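TRNA (uracil(54)-C(5))-methyltransferase (Pyrococcus abyssi, PDB 2JJQ) catalyses the transfer of a methyl group from S-adenosyl-L-methionine to C5 of uridine 54 in tRNA, forming 5-methyluridine. Local coordinates at residues R347-P361 against R373-S386. Numbering follows the deposited sequence.
Sequences REVSVKGFDTVIVDP and RLNREKPGVIVYVS. With SAH (S-adenosyl-L-homocysteine), chain B.
Arg-373 NH1 is gripped twice: it gives a hydrogen bond to Arg-347 O, 2.6 Å away and near the guanidinium plane, and another to a water that itself donates to Val-349 O. The arginine's chain, extended from CG to NE, carries the group from helix 368-377 across to the loop, where Glu-348 O sits over one face. Further along, Lys-352 NZ makes a salt bridge to Glu-377 OE2 at 3.0 Å from above the carboxylate plane, while a second water links Glu-377 OE1 to Gly-353 N. Between these polar ends Val-351 CG1 packs on Leu-374 CD2 (3.9 Å). Strands 356-359 and 381-386 then run parallel, Val-357 and Val-359 each bonding through both N and O. Val-359 CG2 lies over the Tyr-384 ring, 4.1 Å from its centroid. Strand 356-359, helix 368-377 and strand 381-386 form a beta-alpha-beta unit of the class I-like methyltransferase domain. Just past the C-terminal end of strand 356-359, Asp-360, which binds S-adenosyl-L-methionine, accepts a hydrogen bond from SAH N at OD2 (2.9 Å). Its OD1 lies 3.2 Å from Val-385 O, two acceptors without a hydrogen bond, a crowding of oxygens that a charged ammonium on the bound product probably offsets.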
ATOM      1  N   ARG A 347      -4.780 -21.255   8.926  1.00 23.75           N
ATOM      2  CA  ARG A 347      -5.325 -22.623   8.868  1.00 26.59           C
ATOM      3  C   ARG A 347      -5.436 -23.219  10.284  1.00 27.20           C
ATOM      4  O   ARG A 347      -6.252 -24.120  10.524  1.00 28.53           O
ATOM      5  CB  ARG A 347      -4.447 -23.509   7.984  1.00 27.27           C
ATOM      6  CG  ARG A 347      -4.105 -22.926   6.607  1.00 32.83           C
ATOM      7  CD  ARG A 347      -3.032 -23.781   5.870  1.00 40.93           C
ATOM      8  NE  ARG A 347      -3.129 -25.165   6.324  1.00 45.39           N
ATOM      9  CZ  ARG A 347      -3.052 -26.227   5.528  1.00 51.29           C
ATOM     10  NH1 ARG A 347      -2.861 -26.071   4.216  1.00 51.97           N
ATOM     11  NH2 ARG A 347      -3.162 -27.453   6.046  1.00 51.81           N
ATOM     12  N   GLU A 348      -4.637 -22.716  11.221  1.00 27.21           N
ATOM     13  CA  GLU A 348      -4.505 -23.327  12.552  1.00 28.54           C
ATOM     14  C   GLU A 348      -4.847 -22.453  13.757  1.00 27.56           C
ATOM     15  O   GLU A 348      -5.077 -22.988  14.860  1.00 28.94           O
ATOM     16  CB  GLU A 348      -3.073 -23.850  12.751  1.00 29.52           C
ATOM     17  CG  GLU A 348      -2.020 -22.744  12.979  1.00 36.20           C
ATOM     18  CD  GLU A 348      -0.583 -23.180  12.562  1.00 43.25           C
ATOM     19  OE1 GLU A 348      -0.319 -24.419  12.633  1.00 45.12           O
ATOM     20  OE2 GLU A 348       0.259 -22.303  12.170  1.00 39.16           O
ATOM     21  N   VAL A 349      -4.855 -21.127  13.592  1.00 24.85           N
ATOM     22  CA  VAL A 349      -5.025 -20.216  14.740  1.00 24.30           C
ATOM     23  C   VAL A 349      -6.334 -20.450  15.462  1.00 23.23           C
ATOM     24  O   VAL A 349      -7.384 -20.594  14.843  1.00 23.24           O
ATOM     25  CB  VAL A 349      -4.943 -18.716  14.319  1.00 23.30           C
ATOM     26  CG1 VAL A 349      -6.088 -18.369  13.389  1.00 25.04           C
ATOM     27  CG2 VAL A 349      -4.982 -17.774  15.550  1.00 24.50           C
ATOM     28  N   SER A 350      -6.267 -20.477  16.787  1.00 23.53           N
ATOM     29  CA  SER A 350      -7.469 -20.522  17.620  1.00 22.90           C
ATOM     30  C   SER A 350      -8.040 -19.127  17.845  1.00 22.98           C
ATOM     31  O   SER A 350      -7.301 -18.168  18.107  1.00 22.45           O
ATOM     32  CB  SER A 350      -7.160 -21.173  18.978  1.00 23.25           C
ATOM     33  OG  SER A 350      -8.210 -20.923  19.870  1.00 23.74           O
ATOM     34  N   VAL A 351      -9.355 -19.029  17.778  1.00 21.62           N
ATOM     35  CA  VAL A 351     -10.055 -17.786  18.048  1.00 21.10           C
ATOM     36  C   VAL A 351     -10.839 -17.889  19.333  1.00 20.36           C
ATOM     37  O   VAL A 351     -11.662 -17.054  19.641  1.00 20.63           O
ATOM     38  CB  VAL A 351     -10.969 -17.424  16.845  1.00 20.65           C
ATOM     39  CG1 VAL A 351     -10.101 -16.999  15.684  1.00 20.54           C
ATOM     40  CG2 VAL A 351     -11.784 -18.611  16.383  1.00 23.37           C
ATOM     41  N   LYS A 352     -10.567 -18.921  20.128  1.00 20.41           N
ATOM     42  CA  LYS A 352     -11.274 -19.074  21.392  1.00 20.90           C
ATOM     43  C   LYS A 352     -10.885 -17.997  22.382  1.00 19.55           C
ATOM     44  O   LYS A 352      -9.696 -17.670  22.506  1.00 20.78           O
ATOM     45  CB  LYS A 352     -10.885 -20.416  22.027  1.00 19.99           C
ATOM     46  CG  LYS A 352     -11.270 -21.666  21.219  1.00 25.73           C
ATOM     47  CD  LYS A 352     -11.115 -22.912  22.124  1.00 29.91           C
ATOM     48  CE  LYS A 352     -11.245 -24.238  21.362  1.00 31.90           C
ATOM     49  NZ  LYS A 352     -12.651 -24.449  20.911  1.00 36.14           N
ATOM     50  N   GLY A 353     -11.852 -17.485  23.125  1.00 19.42           N
ATOM     51  CA  GLY A 353     -11.568 -16.693  24.316  1.00 19.56           C
ATOM     52  C   GLY A 353     -11.321 -15.209  24.089  1.00 19.98           C
ATOM     53  O   GLY A 353     -10.849 -14.533  25.004  1.00 22.39           O
ATOM     54  N   PHE A 354     -11.601 -14.703  22.884  1.00 17.16           N
ATOM     55  CA  PHE A 354     -11.406 -13.262  22.618  1.00 17.33           C
ATOM     56  C   PHE A 354     -12.742 -12.547  22.661  1.00 16.76           C
ATOM     57  O   PHE A 354     -13.759 -13.149  22.331  1.00 18.87           O
ATOM     58  CB  PHE A 354     -10.761 -13.085  21.245  1.00 15.79           C
ATOM     59  CG  PHE A 354      -9.403 -13.627  21.194  1.00 15.60           C
ATOM     60  CD1 PHE A 354      -8.346 -12.911  21.790  1.00 13.75           C
ATOM     61  CD2 PHE A 354      -9.139 -14.851  20.594  1.00 12.97           C
ATOM     62  CE1 PHE A 354      -7.050 -13.373  21.782  1.00 16.48           C
ATOM     63  CE2 PHE A 354      -7.822 -15.333  20.612  1.00 15.82           C
ATOM     64  CZ  PHE A 354      -6.784 -14.617  21.180  1.00 16.35           C
ATOM     65  N   ASP A 355     -12.737 -11.263  23.038  1.00 15.35           N
ATOM     66  CA  ASP A 355     -13.934 -10.420  22.902  1.00 14.57           C
ATOM     67  C   ASP A 355     -14.103  -9.837  21.485  1.00 14.79           C
ATOM     68  O   ASP A 355     -15.225  -9.675  21.003  1.00 14.39           O
ATOM     69  CB  ASP A 355     -13.818  -9.240  23.866  1.00 15.92           C
ATOM     70  CG  ASP A 355     -13.733  -9.699  25.306  1.00 18.70           C
ATOM     71  OD1 ASP A 355     -14.547 -10.575  25.668  1.00 17.00           O
ATOM     72  OD2 ASP A 355     -12.880  -9.200  26.062  1.00 18.00           O
ATOM     73  N   THR A 356     -12.977  -9.531  20.829  1.00 13.36           N
ATOM     74  CA  THR A 356     -13.007  -9.054  19.461  1.00 12.88           C
ATOM     75  C   THR A 356     -11.928  -9.727  18.678  1.00 12.20           C
ATOM     76  O   THR A 356     -10.841  -9.914  19.196  1.00 13.18           O
ATOM     77  CB  THR A 356     -12.780  -7.509  19.398  1.00 13.46           C
ATOM     78  OG1 THR A 356     -13.901  -6.861  19.957  1.00 14.82           O
ATOM     79  CG2 THR A 356     -12.687  -7.025  17.943  1.00 12.73           C
ATOM     80  N   VAL A 357     -12.209 -10.113  17.426  1.00 12.17           N
ATOM     81  CA  VAL A 357     -11.154 -10.633  16.585  1.00 11.35           C
ATOM     82  C   VAL A 357     -11.020  -9.665  15.393  1.00 11.44           C
ATOM     83  O   VAL A 357     -11.990  -9.408  14.679  1.00 13.25           O
ATOM     84  CB  VAL A 357     -11.473 -12.082  16.055  1.00 11.37           C
ATOM     85  CG1 VAL A 357     -10.460 -12.485  14.993  1.00 12.98           C
ATOM     86  CG2 VAL A 357     -11.445 -13.115  17.194  1.00 11.83           C
ATOM     87  N   ILE A 358      -9.810  -9.182  15.137  1.00 11.31           N
ATOM     88  CA  ILE A 358      -9.554  -8.322  13.957  1.00 10.74           C
ATOM     89  C   ILE A 358      -8.933  -9.184  12.910  1.00 11.43           C
ATOM     90  O   ILE A 358      -7.998  -9.937  13.214  1.00 11.33           O
ATOM     91  CB  ILE A 358      -8.532  -7.248  14.295  1.00 12.67           C
ATOM     92  CG1 ILE A 358      -9.055  -6.440  15.488  1.00  9.78           C
ATOM     93  CG2 ILE A 358      -8.281  -6.321  13.073  1.00 11.63           C
ATOM     94  CD1 ILE A 358      -7.959  -5.541  16.055  1.00 12.83           C
ATOM     95  N   VAL A 359      -9.441  -9.102  11.687  1.00 11.41           N
ATOM     96  CA  VAL A 359      -8.779  -9.827  10.584  1.00 12.70           C
ATOM     97  C   VAL A 359      -8.426  -8.878   9.458  1.00 13.19           C
ATOM     98  O   VAL A 359      -9.252  -8.080   9.065  1.00 12.83           O
ATOM     99  CB  VAL A 359      -9.652 -10.988  10.046  1.00 13.17           C
ATOM    100  CG1 VAL A 359      -9.797 -12.096  11.131  1.00 15.46           C
ATOM    101  CG2 VAL A 359     -10.997 -10.527   9.557  1.00 12.02           C
ATOM    102  N   ASP A 360      -7.200  -8.987   8.937  1.00 12.73           N
ATOM    103  CA  ASP A 360      -6.747  -8.139   7.829  1.00 13.42           C
ATOM    104  C   ASP A 360      -6.086  -9.086   6.846  1.00 13.66           C
ATOM    105  O   ASP A 360      -4.890  -9.085   6.726  1.00 13.67           O
ATOM    106  CB  ASP A 360      -5.704  -7.108   8.348  1.00 12.60           C
ATOM    107  CG  ASP A 360      -5.415  -5.998   7.340  1.00 16.73           C
ATOM    108  OD1 ASP A 360      -5.952  -6.083   6.218  1.00 19.12           O
ATOM    109  OD2 ASP A 360      -4.610  -5.076   7.689  1.00 16.88           O
ATOM    110  N   PRO A 361      -6.872  -9.941   6.193  1.00 14.64           N
ATOM    111  CA  PRO A 361      -6.292 -11.046   5.444  1.00 15.27           C
ATOM    112  C   PRO A 361      -5.549 -10.638   4.196  1.00 15.76           C
ATOM    113  O   PRO A 361      -5.672  -9.489   3.767  1.00 15.08           O
ATOM    114  CB  PRO A 361      -7.528 -11.880   5.037  1.00 14.96           C
ATOM    115  CG  PRO A 361      -8.683 -10.927   5.016  1.00 15.44           C
ATOM    116  CD  PRO A 361      -8.346  -9.962   6.180  1.00 15.65           C
ATOM    117  N   ARG A 373     -14.040 -21.698  12.407  1.00 21.18           N
ATOM    118  CA  ARG A 373     -13.675 -21.498  13.797  1.00 20.72           C
ATOM    119  C   ARG A 373     -14.368 -20.262  14.360  1.00 19.36           C
ATOM    120  O   ARG A 373     -14.880 -20.285  15.480  1.00 19.79           O
ATOM    121  CB  ARG A 373     -12.169 -21.397  13.941  1.00 21.30           C
ATOM    122  CG  ARG A 373     -11.470 -22.738  13.820  1.00 25.61           C
ATOM    123  CD  ARG A 373      -9.972 -22.568  13.966  1.00 29.37           C
ATOM    124  NE  ARG A 373      -9.413 -23.890  14.156  1.00 35.02           N
ATOM    125  CZ  ARG A 373      -8.585 -24.466  13.298  1.00 37.76           C
ATOM    126  NH1 ARG A 373      -8.192 -23.799  12.214  1.00 36.80           N
ATOM    127  NH2 ARG A 373      -8.134 -25.699  13.540  1.00 38.20           N
ATOM    128  N   LEU A 374     -14.445 -19.196  13.551  1.00 18.25           N
ATOM    129  CA  LEU A 374     -15.115 -17.956  13.973  1.00 18.49           C
ATOM    130  C   LEU A 374     -16.623 -18.211  14.169  1.00 19.43           C
ATOM    131  O   LEU A 374     -17.249 -17.702  15.107  1.00 19.95           O
ATOM    132  CB  LEU A 374     -14.884 -16.864  12.896  1.00 17.34           C
ATOM    133  CG  LEU A 374     -13.475 -16.230  12.953  1.00 18.22           C
ATOM    134  CD1 LEU A 374     -13.148 -15.382  11.656  1.00 18.51           C
ATOM    135  CD2 LEU A 374     -13.321 -15.350  14.201  1.00 17.60           C
ATOM    136  N   ASN A 375     -17.198 -18.990  13.255  1.00 20.95           N
ATOM    137  CA  ASN A 375     -18.627 -19.389  13.337  1.00 21.43           C
ATOM    138  C   ASN A 375     -18.968 -20.234  14.580  1.00 23.16           C
ATOM    139  O   ASN A 375     -20.084 -20.167  15.118  1.00 23.80           O
ATOM    140  CB  ASN A 375     -19.059 -20.077  12.028  1.00 21.39           C
ATOM    141  CG  ASN A 375     -19.297 -19.082  10.897  1.00 23.30           C
ATOM    142  OD1 ASN A 375     -19.498 -17.900  11.146  1.00 21.70           O
ATOM    143  ND2 ASN A 375     -19.340 -19.568   9.659  1.00 21.82           N
ATOM    144  N   ARG A 376     -18.010 -21.032  15.017  1.00 23.64           N
ATOM    145  CA  ARG A 376     -18.200 -21.946  16.145  1.00 25.41           C
ATOM    146  C   ARG A 376     -17.982 -21.190  17.440  1.00 25.14           C
ATOM    147  O   ARG A 376     -18.780 -21.290  18.365  1.00 25.49           O
ATOM    148  CB  ARG A 376     -17.230 -23.112  16.024  1.00 26.51           C
ATOM    149  CG  ARG A 376     -17.276 -24.127  17.129  1.00 30.28           C
ATOM    150  CD  ARG A 376     -16.601 -25.432  16.641  1.00 40.75           C
ATOM    151  NE  ARG A 376     -15.154 -25.461  16.884  1.00 47.35           N
ATOM    152  CZ  ARG A 376     -14.215 -25.449  15.932  1.00 49.29           C
ATOM    153  NH1 ARG A 376     -14.555 -25.416  14.641  1.00 49.90           N
ATOM    154  NH2 ARG A 376     -12.931 -25.479  16.270  1.00 49.88           N
ATOM    155  N   GLU A 377     -16.910 -20.402  17.497  1.00 24.02           N
ATOM    156  CA  GLU A 377     -16.559 -19.685  18.720  1.00 24.04           C
ATOM    157  C   GLU A 377     -17.385 -18.436  18.918  1.00 23.53           C
ATOM    158  O   GLU A 377     -17.668 -18.041  20.059  1.00 23.87           O
ATOM    159  CB  GLU A 377     -15.062 -19.307  18.737  1.00 24.79           C
ATOM    160  CG  GLU A 377     -14.116 -20.473  18.836  1.00 28.21           C
ATOM    161  CD  GLU A 377     -14.499 -21.460  19.933  1.00 35.17           C
ATOM    162  OE1 GLU A 377     -14.670 -21.021  21.109  1.00 35.89           O
ATOM    163  OE2 GLU A 377     -14.607 -22.668  19.600  1.00 36.09           O
ATOM    164  N   LYS A 378     -17.731 -17.774  17.815  1.00 22.08           N
ATOM    165  CA  LYS A 378     -18.557 -16.588  17.858  1.00 21.12           C
ATOM    166  C   LYS A 378     -18.054 -15.501  18.818  1.00 20.53           C
ATOM    167  O   LYS A 378     -18.762 -15.085  19.738  1.00 19.58           O
ATOM    168  CB  LYS A 378     -20.022 -16.958  18.176  1.00 23.14           C
ATOM    169  CG  LYS A 378     -20.731 -17.826  17.140  1.00 23.60           C
ATOM    170  CD  LYS A 378     -20.901 -17.093  15.792  1.00 24.46           C
ATOM    171  CE  LYS A 378     -21.505 -15.715  15.905  1.00 25.56           C
ATOM    172  NZ  LYS A 378     -22.991 -15.701  16.199  1.00 25.64           N
ATOM    173  N   PRO A 379     -16.845 -14.986  18.570  1.00 18.07           N
ATOM    174  CA  PRO A 379     -16.463 -13.787  19.310  1.00 17.70           C
ATOM    175  C   PRO A 379     -17.514 -12.722  19.094  1.00 16.17           C
ATOM    176  O   PRO A 379     -18.121 -12.693  18.024  1.00 15.92           O
ATOM    177  CB  PRO A 379     -15.131 -13.370  18.657  1.00 16.51           C
ATOM    178  CG  PRO A 379     -15.114 -14.030  17.275  1.00 17.52           C
ATOM    179  CD  PRO A 379     -15.912 -15.315  17.457  1.00 18.07           C
ATOM    180  N   GLY A 380     -17.753 -11.889  20.110  1.00 15.97           N
ATOM    181  CA  GLY A 380     -18.803 -10.902  20.094  1.00 17.25           C
ATOM    182  C   GLY A 380     -18.694  -9.934  18.908  1.00 16.96           C
ATOM    183  O   GLY A 380     -19.708  -9.536  18.333  1.00 15.56           O
ATOM    184  N   VAL A 381     -17.443  -9.602  18.541  1.00 15.47           N
ATOM    185  CA  VAL A 381     -17.207  -8.647  17.474  1.00 14.65           C
ATOM    186  C   VAL A 381     -16.091  -9.164  16.557  1.00 13.84           C
ATOM    187  O   VAL A 381     -15.060  -9.657  17.021  1.00 13.64           O
ATOM    188  CB  VAL A 381     -16.837  -7.238  17.996  1.00 15.24           C
ATOM    189  CG1 VAL A 381     -16.481  -6.305  16.780  1.00 16.08           C
ATOM    190  CG2 VAL A 381     -18.003  -6.629  18.783  1.00 18.56           C
ATOM    191  N   ILE A 382     -16.324  -9.081  15.259  1.00 12.94           N
ATOM    192  CA  ILE A 382     -15.229  -9.226  14.308  1.00 13.15           C
ATOM    193  C   ILE A 382     -14.999  -7.892  13.620  1.00 13.08           C
ATOM    194  O   ILE A 382     -15.950  -7.263  13.126  1.00 13.54           O
ATOM    195  CB  ILE A 382     -15.501 -10.339  13.234  1.00 13.43           C
ATOM    196  CG1 ILE A 382     -15.580 -11.698  13.920  1.00 12.57           C
ATOM    197  CG2 ILE A 382     -14.394 -10.289  12.198  1.00 11.57           C
ATOM    198  CD1 ILE A 382     -16.151 -12.838  12.988  1.00 14.71           C
ATOM    199  N   VAL A 383     -13.741  -7.451  13.539  1.00 12.43           N
ATOM    200  CA  VAL A 383     -13.431  -6.250  12.725  1.00 12.90           C
ATOM    201  C   VAL A 383     -12.636  -6.714  11.506  1.00 12.88           C
ATOM    202  O   VAL A 383     -11.578  -7.270  11.655  1.00 13.78           O
ATOM    203  CB  VAL A 383     -12.594  -5.152  13.540  1.00 12.95           C
ATOM    204  CG1 VAL A 383     -12.220  -3.988  12.607  1.00 13.80           C
ATOM    205  CG2 VAL A 383     -13.372  -4.661  14.754  1.00 13.52           C
ATOM    206  N   TYR A 384     -13.165  -6.505  10.307  1.00 13.48           N
ATOM    207  CA  TYR A 384     -12.578  -7.037   9.099  1.00 13.86           C
ATOM    208  C   TYR A 384     -12.056  -5.826   8.313  1.00 14.34           C
ATOM    209  O   TYR A 384     -12.826  -4.919   7.992  1.00 14.59           O
ATOM    210  CB  TYR A 384     -13.648  -7.806   8.319  1.00 13.33           C
ATOM    211  CG  TYR A 384     -13.170  -8.658   7.126  1.00 14.77           C
ATOM    212  CD1 TYR A 384     -13.760  -9.909   6.856  1.00 14.28           C
ATOM    213  CD2 TYR A 384     -12.126  -8.240   6.307  1.00 15.69           C
ATOM    214  CE1 TYR A 384     -13.373 -10.708   5.741  1.00 15.69           C
ATOM    215  CE2 TYR A 384     -11.741  -9.021   5.172  1.00 17.61           C
ATOM    216  CZ  TYR A 384     -12.355 -10.265   4.930  1.00 16.62           C
ATOM    217  OH  TYR A 384     -11.945 -11.008   3.831  1.00 14.80           O
ATOM    218  N   VAL A 385     -10.746  -5.783   8.072  1.00 12.66           N
ATOM    219  CA  VAL A 385     -10.117  -4.727   7.285  1.00 11.97           C
ATOM    220  C   VAL A 385      -9.686  -5.331   5.961  1.00 13.62           C
ATOM    221  O   VAL A 385      -9.107  -6.417   5.940  1.00 14.33           O
ATOM    222  CB  VAL A 385      -8.870  -4.217   8.058  1.00 14.45           C
ATOM    223  CG1 VAL A 385      -8.092  -3.190   7.271  1.00 14.17           C
ATOM    224  CG2 VAL A 385      -9.314  -3.666   9.417  1.00 11.25           C
ATOM    225  N   SER A 386      -9.984  -4.647   4.857  1.00 13.57           N
ATOM    226  CA  SER A 386      -9.771  -5.239   3.528  1.00 15.30           C
ATOM    227  C   SER A 386      -9.596  -4.154   2.492  1.00 14.92           C
ATOM    228  O   SER A 386     -10.380  -3.202   2.478  1.00 15.40           O
ATOM    229  CB  SER A 386     -11.004  -6.064   3.113  1.00 15.54           C
ATOM    230  OG  SER A 386     -10.856  -6.671   1.828  1.00 19.28           O
TER
HETATM  231  N   SAH B1406      -2.576  -5.822   9.613  1.00 21.75           N
HETATM  232  CA  SAH B1406      -1.264  -5.799   8.887  1.00 23.85           C
HETATM  233  CB  SAH B1406      -1.455  -6.063   7.395  1.00 22.33           C
HETATM  234  CG  SAH B1406      -1.964  -7.457   7.100  1.00 22.54           C
HETATM  235  SD  SAH B1406      -1.486  -7.844   5.408  1.00 23.82           S
HETATM  236  C   SAH B1406      -0.674  -4.416   9.035  1.00 25.26           C
HETATM  237  O   SAH B1406       0.487  -4.133   8.701  1.00 26.29           O
HETATM  238  OXT SAH B1406      -1.386  -3.527   9.479  1.00 26.66           O
HETATM  239  C5' SAH B1406      -1.973  -9.551   5.413  1.00 19.92           C
HETATM  240  C4' SAH B1406      -1.036 -10.368   6.321  1.00 18.67           C
HETATM  241  O4' SAH B1406      -1.297 -11.793   6.217  1.00 18.29           O
HETATM  242  C3' SAH B1406       0.450 -10.212   6.000  1.00 19.19           C
HETATM  243  O3' SAH B1406       1.111  -9.645   7.150  1.00 18.55           O
HETATM  244  C2' SAH B1406       0.926 -11.650   5.673  1.00 18.26           C
HETATM  245  O2' SAH B1406       2.235 -11.992   6.140  1.00 15.10           O
HETATM  246  C1' SAH B1406      -0.064 -12.515   6.394  1.00 17.31           C
HETATM  247  N9  SAH B1406      -0.440 -13.792   5.797  1.00 19.79           N
HETATM  248  C8  SAH B1406      -0.567 -14.096   4.483  1.00 18.96           C
HETATM  249  N7  SAH B1406      -1.061 -15.358   4.369  1.00 20.01           N
HETATM  250  C5  SAH B1406      -1.281 -15.839   5.603  1.00 20.24           C
HETATM  251  C6  SAH B1406      -1.798 -17.091   6.196  1.00 21.71           C
HETATM  252  N6  SAH B1406      -2.171 -18.083   5.350  1.00 23.21           N
HETATM  253  N1  SAH B1406      -1.855 -17.164   7.566  1.00 20.51           N
HETATM  254  C2  SAH B1406      -1.469 -16.153   8.374  1.00 22.22           C
HETATM  255  N3  SAH B1406      -0.978 -15.004   7.886  1.00 16.59           N
HETATM  256  C4  SAH B1406      -0.882 -14.803   6.550  1.00 20.62           C
HETATM  257  O   HOH W   1      -7.928 -21.107  12.223  1.00 31.61           O
HETATM  258  O   HOH W   2     -14.564 -18.490  22.785  1.00 34.75           O
HETATM  259  O   HOH W   3     -16.533 -12.845  22.554  1.00 23.17           O
HETATM  260  O   HOH W   4      -7.702  -7.698   3.925  1.00 19.11           O